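Local coordinates for protein endoglucanase (Thermotoga maritima, PDB 1VHO) that probably acts as a metal-dependent aminopeptidase of the M42 family, which uses two divalent cations per subunit, although it is named an endoglucanase, at residues A42-T45 with S49-G52; K61-A66 with G210-A215. One frame throughout, in Å; residues are numbered along the deposited sequence.

Overall arrangement
Both contacts belong to one mixed sheet and lie near the predicted two-metal site, contact 1 directly beside it and contact 2 further off. Contact 1 is the edge hairpin; contact 2 packs the helix 208-213 region on the more central strand 61-67. Their centres are 9 Å apart, and they touch directly: Ile-51 CD1 of contact 1 lies 3.5 Å from Ala-215 CB of contact 2. The predicted zinc ligand Glu-205 relates them, its side chain being about 3 Å from that of Ser-49 and about 8 Å from that of Leu-212, between nearest atoms. The Phe-65 side chain lies about 7 Å from that of His-67, another predicted ligand, again between nearest atoms.

Contact 1: A42-T45 with S49-G52; sequences AKTT and SLIG
Paired strands of an antiparallel beta hairpin make this contact: residues 42-45 and 49-52 flank a three-residue connection at the border of the large mixed sheet, with the segment axes at 163° to each other. Lys-43 and Ile-51 form the hydrogen-bonded pair, each giving its N-H to the other's carbonyl. The bond from Ile-51 N to Lys-43 O, 2.8 Å, is the straighter of the two. Ala-42 with Gly-52 and Thr-44 with Leu-50 are non-hydrogen-bonded pairs.

Toward the turn the ladder changes character. Thr-45 N still reaches Ser-49 O at 2.9 Å, but the return bond is made by a side chain: Ser-49 N donates to Thr-45 OG1 at 3.0 Å. The threonine hydroxyl can do this because it stands between its own backbone N and carbonyl carbon (chi1 69°), a rotation that also carries CG2 across to Ile-51 CD1, 3.7 Å away. The two side chains meet there nearly at right angles. On the opposite face, Leu-50 CG is anti to the backbone N (chi1 176°), and CD1 lies 4.0 Å from Ala-42 CB.

The hydroxyls of Thr-45 and Ser-49 both hydrogen-bond to Glu-205 OE2, so the hairpin's turn end grips one oxygen of a predicted zinc ligand and probably helps position its carboxylate.

Strand 41-44 is the outermost strand of the sheet within this chain, and strand 50-54 joins it to strand 195-201 through backbone bonds to Phe-200 and Val-198. Helix 25-35 packs on the Leu-50 face, while Ala-215 and Tyr-216 lie against Ile-51 on the other.

Contact 2: K61-A66 with G210-A215; sequences KLAFFA and GALTGA
Leu-212 reaches from helix 208-213 to Phe-65 and Ala-63, two residues on the same face of strand 61-67. No hydrogen bond crosses between the segments; the contact is apolar and small, burying 105 Å² in all. Its tight part is the leucine against the phenylalanine. Leu-212 CB lies close to the ring plane, 3.9 Å from Phe-65 CE2, and so meets the ring at its edge, not over a face; the methyl CD2 lies 4.1 Å from CZ. The two side chains cross at about a right angle. With CG anti to the backbone N (chi1 168°), Leu-212 extends toward the strand, and CD2 continues past the ring to Ala-63 CB at 4.2 Å.

Packing is looser around this focus. The nearest CA atoms across the contact, those of Ala-63 and Leu-212, are 8.4 Å apart. Beyond the leucine, the chain turns outward through the exposed Thr-213 and Gly-214. A bound cacodylate, probably from the crystallisation liquor, lies about 3 Å from the Phe-65 side chain, between nearest atoms.

Strand 61-67 runs between parallel strands 195-201 and 222-229. Val-199 and Ala-223 on these neighbours touch Phe-65, Pro-220 contacts both Ala-63 and Leu-212, and helix 171-187 packs against Phe-64 and Ala-66 on the sheet's other face.

Contact 1: A42-T45 with S49-G52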
ATOM      1  N   ALA A  42      13.195 -15.396   0.717  1.00 27.45           N
ATOM      2  CA  ALA A  42      11.879 -14.758   0.842  1.00 29.96           C
ATOM      3  C   ALA A  42      10.877 -15.807   1.302  1.00 32.22           C
ATOM      4  O   ALA A  42      10.884 -16.911   0.727  1.00 33.39           O
ATOM      5  CB  ALA A  42      11.458 -14.093  -0.437  1.00 27.39           C
ATOM      6  N   LYS A  43      10.212 -15.553   2.407  1.00 29.55           N
ATOM      7  CA  LYS A  43       9.242 -16.489   2.931  1.00 31.88           C
ATOM      8  C   LYS A  43       7.846 -15.893   2.996  1.00 32.52           C
ATOM      9  O   LYS A  43       7.675 -14.697   3.203  1.00 30.23           O
ATOM     10  CB  LYS A  43       9.637 -16.945   4.356  1.00 32.79           C
ATOM     11  CG  LYS A  43      10.721 -18.025   4.299  1.00 37.19           C
ATOM     12  CD  LYS A  43      11.486 -18.129   5.590  1.00 43.22           C
ATOM     13  CE  LYS A  43      10.869 -19.078   6.602  1.00 45.95           C
ATOM     14  NZ  LYS A  43      11.877 -19.349   7.686  1.00 49.02           N
ATOM     15  N   THR A  44       6.859 -16.779   2.859  1.00 32.42           N
ATOM     16  CA  THR A  44       5.466 -16.383   2.927  1.00 33.35           C
ATOM     17  C   THR A  44       4.852 -16.816   4.235  1.00 34.66           C
ATOM     18  O   THR A  44       5.236 -17.875   4.779  1.00 38.83           O
ATOM     19  CB  THR A  44       4.694 -16.982   1.731  1.00 34.93           C
ATOM     20  OG1 THR A  44       5.381 -16.555   0.541  1.00 41.81           O
ATOM     21  CG2 THR A  44       3.277 -16.448   1.680  1.00 37.13           C
ATOM     22  N   THR A  45       4.000 -16.025   4.839  1.00 32.50           N
ATOM     23  CA  THR A  45       3.371 -16.453   6.088  1.00 32.55           C
ATOM     24  C   THR A  45       2.174 -17.350   5.714  1.00 34.46           C
ATOM     25  O   THR A  45       1.879 -17.515   4.534  1.00 32.68           O
ATOM     26  CB  THR A  45       2.898 -15.277   6.925  1.00 29.79           C
ATOM     27  OG1 THR A  45       1.796 -14.617   6.285  1.00 29.42           O
ATOM     28  CG2 THR A  45       4.053 -14.283   7.112  1.00 31.56           C
ATOM     29  N   SER A  49       1.515 -13.159   3.677  1.00 23.59           N
ATOM     30  CA  SER A  49       2.434 -12.002   3.711  1.00 24.36           C
ATOM     31  C   SER A  49       3.783 -12.458   3.195  1.00 24.94           C
ATOM     32  O   SER A  49       4.073 -13.686   3.202  1.00 28.09           O
ATOM     33  CB  SER A  49       2.573 -11.399   5.089  1.00 20.46           C
ATOM     34  OG  SER A  49       1.390 -10.783   5.579  1.00 21.75           O
ATOM     35  N   LEU A  50       4.608 -11.558   2.685  1.00 22.08           N
ATOM     36  CA  LEU A  50       5.898 -11.905   2.162  1.00 23.00           C
ATOM     37  C   LEU A  50       7.007 -11.165   2.926  1.00 24.17           C
ATOM     38  O   LEU A  50       6.868  -9.958   3.168  1.00 23.07           O
ATOM     39  CB  LEU A  50       5.969 -11.561   0.661  1.00 21.61           C
ATOM     40  CG  LEU A  50       7.308 -11.777  -0.032  1.00 21.13           C
ATOM     41  CD1 LEU A  50       7.540 -13.256  -0.348  1.00 26.12           C
ATOM     42  CD2 LEU A  50       7.389 -10.977  -1.336  1.00 22.67           C
ATOM     43  N   ILE A  51       8.019 -11.880   3.379  1.00 23.20           N
ATOM     44  CA  ILE A  51       9.150 -11.255   4.096  1.00 23.65           C
ATOM     45  C   ILE A  51      10.428 -11.497   3.322  1.00 24.14           C
ATOM     46  O   ILE A  51      10.794 -12.668   3.068  1.00 27.97           O
ATOM     47  CB  ILE A  51       9.310 -11.734   5.554  1.00 22.66           C
ATOM     48  CG1 ILE A  51       8.138 -11.280   6.410  1.00 22.24           C
ATOM     49  CG2 ILE A  51      10.629 -11.140   6.146  1.00 21.76           C
ATOM     50  CD1 ILE A  51       6.845 -12.077   6.282  1.00 27.80           C
ATOM     51  N   GLY A  52      11.070 -10.440   2.821  1.00 23.49           N
ATOM     52  CA  GLY A  52      12.330 -10.610   2.061  1.00 20.95           C
ATOM     53  C   GLY A  52      13.465 -10.540   3.102  1.00 23.67           C
ATOM     54  O   GLY A  52      13.394  -9.601   3.943  1.00 25.04           O
TER

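Contact 2: K61-A66 with G210-A215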
ATOM      1  N   LYS A  61      19.140  -6.479  13.691  1.00 28.22           N
ATOM      2  CA  LYS A  61      18.073  -6.703  12.737  1.00 27.12           C
ATOM      3  C   LYS A  61      17.172  -5.464  12.621  1.00 25.30           C
ATOM      4  O   LYS A  61      16.658  -4.946  13.598  1.00 22.60           O
ATOM      5  CB  LYS A  61      17.212  -7.893  13.207  1.00 30.06           C
ATOM      6  CG  LYS A  61      17.989  -9.175  13.471  1.00 31.26           C
ATOM      7  CD  LYS A  61      17.081 -10.212  14.121  1.00 37.30           C
ATOM      8  CE  LYS A  61      17.761 -11.580  14.188  1.00 41.73           C
ATOM      9  NZ  LYS A  61      18.423 -11.897  12.883  1.00 45.62           N
ATOM     10  N   LEU A  62      17.033  -5.031  11.382  1.00 22.99           N
ATOM     11  CA  LEU A  62      16.214  -3.852  11.034  1.00 21.26           C
ATOM     12  C   LEU A  62      15.039  -4.394  10.212  1.00 20.28           C
ATOM     13  O   LEU A  62      15.297  -5.160   9.265  1.00 21.07           O
ATOM     14  CB  LEU A  62      17.107  -2.997  10.151  1.00 22.87           C
ATOM     15  CG  LEU A  62      16.677  -1.680   9.573  1.00 28.20           C
ATOM     16  CD1 LEU A  62      16.026  -0.760  10.606  1.00 29.58           C
ATOM     17  CD2 LEU A  62      17.902  -0.979   8.945  1.00 26.95           C
ATOM     18  N   ALA A  63      13.832  -3.998  10.524  1.00 20.92           N
ATOM     19  CA  ALA A  63      12.657  -4.450   9.788  1.00 19.37           C
ATOM     20  C   ALA A  63      11.936  -3.246   9.184  1.00 18.61           C
ATOM     21  O   ALA A  63      11.716  -2.238   9.881  1.00 21.00           O
ATOM     22  CB  ALA A  63      11.700  -5.222  10.696  1.00 17.21           C
ATOM     23  N   PHE A  64      11.530  -3.359   7.944  1.00 16.88           N
ATOM     24  CA  PHE A  64      10.813  -2.317   7.209  1.00 14.43           C
ATOM     25  C   PHE A  64       9.436  -2.933   6.876  1.00 17.31           C
ATOM     26  O   PHE A  64       9.439  -4.094   6.419  1.00 17.66           O
ATOM     27  CB  PHE A  64      11.515  -1.883   5.941  1.00 17.09           C
ATOM     28  CG  PHE A  64      12.900  -1.315   6.106  1.00 18.49           C
ATOM     29  CD1 PHE A  64      13.213  -0.479   7.166  1.00 21.29           C
ATOM     30  CD2 PHE A  64      13.905  -1.645   5.218  1.00 22.08           C
ATOM     31  CE1 PHE A  64      14.509   0.008   7.326  1.00 24.31           C
ATOM     32  CE2 PHE A  64      15.187  -1.124   5.342  1.00 23.80           C
ATOM     33  CZ  PHE A  64      15.492  -0.294   6.400  1.00 21.18           C
ATOM     34  N   PHE A  65       8.350  -2.198   7.052  1.00 15.02           N
ATOM     35  CA  PHE A  65       7.034  -2.809   6.848  1.00 15.41           C
ATOM     36  C   PHE A  65       6.138  -2.003   5.904  1.00 14.40           C
ATOM     37  O   PHE A  65       6.063  -0.769   6.037  1.00 14.08           O
ATOM     38  CB  PHE A  65       6.306  -2.823   8.228  1.00 19.45           C
ATOM     39  CG  PHE A  65       6.937  -3.685   9.303  1.00 19.15           C
ATOM     40  CD1 PHE A  65       7.899  -3.129  10.165  1.00 19.30           C
ATOM     41  CD2 PHE A  65       6.599  -4.999   9.442  1.00 18.19           C
ATOM     42  CE1 PHE A  65       8.473  -3.935  11.140  1.00 20.24           C
ATOM     43  CE2 PHE A  65       7.163  -5.809  10.429  1.00 21.31           C
ATOM     44  CZ  PHE A  65       8.118  -5.255  11.282  1.00 21.59           C
ATOM     45  N   ALA A  66       5.299  -2.684   5.125  1.00 14.31           N
ATOM     46  CA  ALA A  66       4.346  -1.988   4.234  1.00 15.23           C
ATOM     47  C   ALA A  66       3.089  -2.849   4.048  1.00 17.87           C
ATOM     48  O   ALA A  66       3.206  -4.082   4.122  1.00 17.65           O
ATOM     49  CB  ALA A  66       4.995  -1.735   2.871  1.00 14.33           C
ATOM     50  N   GLY A 210       3.266  -9.423  14.007  1.00 29.79           N
ATOM     51  CA  GLY A 210       2.692 -10.727  13.690  1.00 30.30           C
ATOM     52  C   GLY A 210       2.984 -11.132  12.259  1.00 30.77           C
ATOM     53  O   GLY A 210       3.246 -12.298  11.948  1.00 30.72           O
ATOM     54  N   ALA A 211       2.980 -10.156  11.315  1.00 29.63           N
ATOM     55  CA  ALA A 211       3.292 -10.582   9.939  1.00 27.68           C
ATOM     56  C   ALA A 211       4.724 -11.086   9.887  1.00 24.01           C
ATOM     57  O   ALA A 211       5.052 -12.111   9.304  1.00 24.88           O
ATOM     58  CB  ALA A 211       3.103  -9.413   8.969  1.00 30.29           C
ATOM     59  N   LEU A 212       5.644 -10.279  10.408  1.00 24.11           N
ATOM     60  CA  LEU A 212       7.053 -10.663  10.382  1.00 24.90           C
ATOM     61  C   LEU A 212       7.314 -12.012  11.049  1.00 27.39           C
ATOM     62  O   LEU A 212       7.998 -12.843  10.454  1.00 27.86           O
ATOM     63  CB  LEU A 212       7.873  -9.573  11.083  1.00 23.71           C
ATOM     64  CG  LEU A 212       9.324  -9.918  11.415  1.00 24.79           C
ATOM     65  CD1 LEU A 212      10.123 -10.194  10.156  1.00 24.23           C
ATOM     66  CD2 LEU A 212       9.951  -8.752  12.200  1.00 25.80           C
ATOM     67  N   THR A 213       6.715 -12.258  12.216  1.00 29.69           N
ATOM     68  CA  THR A 213       6.970 -13.513  12.930  1.00 33.76           C
ATOM     69  C   THR A 213       6.264 -14.710  12.341  1.00 34.78           C
ATOM     70  O   THR A 213       6.594 -15.855  12.669  1.00 33.85           O
ATOM     71  CB  THR A 213       6.731 -13.435  14.438  1.00 36.36           C
ATOM     72  OG1 THR A 213       5.427 -12.940  14.726  1.00 35.71           O
ATOM     73  CG2 THR A 213       7.747 -12.483  15.087  1.00 37.32           C
ATOM     74  N   GLY A 214       5.411 -14.488  11.329  1.00 33.83           N
ATOM     75  CA  GLY A 214       4.756 -15.608  10.648  1.00 31.73           C
ATOM     76  C   GLY A 214       5.770 -16.264   9.723  1.00 32.35           C
ATOM     77  O   GLY A 214       5.514 -17.333   9.155  1.00 32.88           O
ATOM     78  N   ALA A 215       6.909 -15.604   9.514  1.00 31.31           N
ATOM     79  CA  ALA A 215       7.992 -16.056   8.694  1.00 32.00           C
ATOM     80  C   ALA A 215       9.309 -16.227   9.446  1.00 32.35           C
ATOM     81  O   ALA A 215      10.059 -17.155   9.180  1.00 33.61           O
ATOM     82  CB  ALA A 215       8.251 -15.044   7.552  1.00 34.15           C
TER